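Local coordinates for protein 2-keto acid:ferredoxin oxidoreductase subunit alpha (Pyrococcus furiosus, PDB 1YD7) that probably forms part of a heterotetrameric enzyme that oxidises 2-oxoglutarate to succinyl-CoA and CO2, passing the electrons to ferredoxin, at residues A[158-163]-A[192-197]. Numbering follows the deposited sequence.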
loop_
_atom_site.group_PDB
_atom_site.type_symbol
_atom_site.label_atom_id
_atom_site.label_comp_id
_atom_site.label_asym_id
_atom_site.label_seq_id
_atom_site.Cartn_x
_atom_site.Cartn_y
_atom_site.Cartn_z
ATOM N N SER A 158 -5.250 12.236 5.667
ATOM C CA SER A 158 -4.827 13.653 5.745
ATOM C C SER A 158 -3.724 13.865 6.776
ATOM O O SER A 158 -3.095 14.905 6.789
ATOM C CB SER A 158 -6.035 14.537 6.079
ATOM O OG SER A 158 -6.522 14.197 7.363
ATOM N N THR A 159 -3.497 12.863 7.623
ATOM C CA THR A 159 -2.410 12.840 8.568
ATOM C C THR A 159 -1.616 11.529 8.464
ATOM O O THR A 159 -2.065 10.548 7.820
ATOM C CB THR A 159 -2.932 12.946 9.998
ATOM O OG1 THR A 159 -3.570 11.721 10.378
ATOM C CG2 THR A 159 -3.940 14.095 10.123
ATOM N N VAL A 160 -0.452 11.523 9.122
ATOM C CA VAL A 160 0.432 10.357 9.188
ATOM C C VAL A 160 -0.250 9.209 9.916
ATOM O O VAL A 160 -0.127 8.065 9.487
ATOM C CB VAL A 160 1.793 10.678 9.854
ATOM C CG1 VAL A 160 2.654 9.452 9.999
ATOM C CG2 VAL A 160 2.567 11.741 9.064
ATOM N N GLN A 161 -0.942 9.507 11.017
ATOM C CA GLN A 161 -1.748 8.503 11.735
ATOM C C GLN A 161 -2.772 7.836 10.788
ATOM O O GLN A 161 -2.923 6.619 10.790
ATOM C CB GLN A 161 -2.486 9.138 12.899
ATOM C CG GLN A 161 -3.337 8.167 13.745
ATOM C CD GLN A 161 -2.495 7.171 14.476
ATOM O OE1 GLN A 161 -1.609 7.547 15.237
ATOM N NE2 GLN A 161 -2.765 5.880 14.264
ATOM N N GLU A 162 -3.446 8.649 9.980
ATOM C CA GLU A 162 -4.403 8.157 8.990
ATOM C C GLU A 162 -3.759 7.388 7.834
ATOM O O GLU A 162 -4.344 6.437 7.350
ATOM C CB GLU A 162 -5.235 9.305 8.445
ATOM C CG GLU A 162 -6.232 9.805 9.461
ATOM C CD GLU A 162 -7.152 10.868 8.909
ATOM O OE1 GLU A 162 -6.846 11.436 7.842
ATOM O OE2 GLU A 162 -8.201 11.108 9.548
ATOM N N ALA A 163 -2.575 7.807 7.389
ATOM C CA ALA A 163 -1.798 7.023 6.436
ATOM C C ALA A 163 -1.546 5.598 6.963
ATOM O O ALA A 163 -1.757 4.616 6.243
ATOM C CB ALA A 163 -0.499 7.697 6.083
HETATM N N MSE A 192 4.865 14.716 5.660
HETATM C CA MSE A 192 4.562 15.091 7.039
HETATM C C MSE A 192 5.217 14.104 7.948
HETATM O O MSE A 192 5.342 12.938 7.582
HETATM C CB MSE A 192 3.086 14.985 7.353
HETATM C CG MSE A 192 2.216 15.870 6.574
HETATM SE SE MSE A 192 0.422 15.850 7.316
HETATM C CE MSE A 192 -0.320 16.867 5.862
ATOM N N ARG A 193 5.555 14.554 9.156
ATOM C CA ARG A 193 6.209 13.727 10.167
ATOM C C ARG A 193 5.371 13.791 11.407
ATOM O O ARG A 193 4.940 14.867 11.789
ATOM C CB ARG A 193 7.595 14.266 10.518
ATOM C CG ARG A 193 8.640 14.076 9.469
ATOM C CD ARG A 193 10.015 14.595 9.919
ATOM N NE ARG A 193 10.987 14.518 8.836
ATOM C CZ ARG A 193 11.007 15.346 7.797
ATOM N NH1 ARG A 193 10.109 16.334 7.687
ATOM N NH2 ARG A 193 11.923 15.191 6.845
ATOM N N GLU A 194 5.110 12.651 12.038
ATOM C CA GLU A 194 4.295 12.630 13.238
ATOM C C GLU A 194 4.715 11.439 14.033
ATOM O O GLU A 194 5.165 10.443 13.455
ATOM C CB GLU A 194 2.799 12.573 12.882
ATOM C CG GLU A 194 1.895 12.144 14.028
ATOM C CD GLU A 194 0.384 12.110 13.710
ATOM O OE1 GLU A 194 -0.068 12.355 12.544
ATOM O OE2 GLU A 194 -0.356 11.830 14.688
ATOM N N ARG A 195 4.588 11.533 15.359
ATOM C CA ARG A 195 4.932 10.427 16.245
ATOM C C ARG A 195 3.695 9.548 16.389
ATOM O O ARG A 195 2.665 10.001 16.882
ATOM C CB ARG A 195 5.379 10.940 17.610
ATOM C CG ARG A 195 5.932 9.884 18.569
ATOM C CD ARG A 195 6.501 10.577 19.844
ATOM N NE ARG A 195 7.147 9.611 20.731
ATOM C CZ ARG A 195 6.722 9.275 21.941
ATOM N NH1 ARG A 195 5.680 9.878 22.494
ATOM N NH2 ARG A 195 7.369 8.341 22.624
ATOM N N VAL A 196 3.788 8.311 15.916
ATOM C CA VAL A 196 2.665 7.394 15.973
ATOM C C VAL A 196 3.088 6.073 16.583
ATOM O O VAL A 196 4.189 5.567 16.341
ATOM C CB VAL A 196 1.988 7.155 14.576
ATOM C CG1 VAL A 196 1.603 8.473 13.931
ATOM C CG2 VAL A 196 2.876 6.397 13.673
ATOM N N TYR A 197 2.189 5.550 17.402
ATOM C CA TYR A 197 2.299 4.217 17.934
ATOM C C TYR A 197 2.123 3.170 16.804
ATOM O O TYR A 197 1.100 3.122 16.119
ATOM C CB TYR A 197 1.267 4.009 19.060
ATOM C CG TYR A 197 1.371 2.627 19.631
ATOM C CD1 TYR A 197 2.450 2.270 20.420
ATOM C CD2 TYR A 197 0.428 1.651 19.325
ATOM C CE1 TYR A 197 2.585 0.979 20.907
ATOM C CE2 TYR A 197 0.549 0.353 19.839
ATOM C CZ TYR A 197 1.626 0.020 20.614
ATOM O OH TYR A 197 1.780 -1.277 21.111
HETATM O O HOH W 1 -1.293 3.820 15.921
HETATM O O HOH W 2 -0.575 6.908 17.518
HETATM O O HOH W 3 -1.504 10.344 16.500
#
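With CG anti to the backbone N (chi1 163°) and the chain extended beyond it, E194 carries its carboxylate from the strand to the first turn of helix 160-177, where OE1 accepts a weak hydrogen bond from the backbone N of Q161 (3.3 Å). The N of V160 lies close by as well, so the carboxylate sits at the amino-terminal end of the helix, whose dipole would probably favour its negative charge. Q161 also has CG anti to its N but bends at chi2 (66°), which brings OE1 against the side chain of V196, 3.6 Å from V196 CG1, the two side chains crossing at a slant. Its NE2 bonds to D165 one turn on, and three waters link the amide to the strand: one joins Q161 OE1 to E194 OE2, and the others reach Y197 N and O. The helix follows strand 153-155 at one margin of the parallel sheet of the thiamine diphosphate-binding family domain, while strand 193-198 pairs antiparallel with 19-24. Where the helix meets strand 193-198, V160, which also touches A28, packs CG2 3.7 Å from CB of M192, and the selenomethionine CE ends 3.5 Å from S158 O. T159 is the N-cap: OG1 accepts from E162 N (3.1 Å, 163°), while E162 OE1 returns to S158, taking its N nearly head-on and its OG from above the carboxylate plane. A valine at T159 would probably leave E162 N without its capping acceptor and the start of the helix less firmly held. Farther along the strand, V196 meets V160 at about a right angle, CG1 to CG1 at 4.2 Å, and also touches I23 of the paired strand.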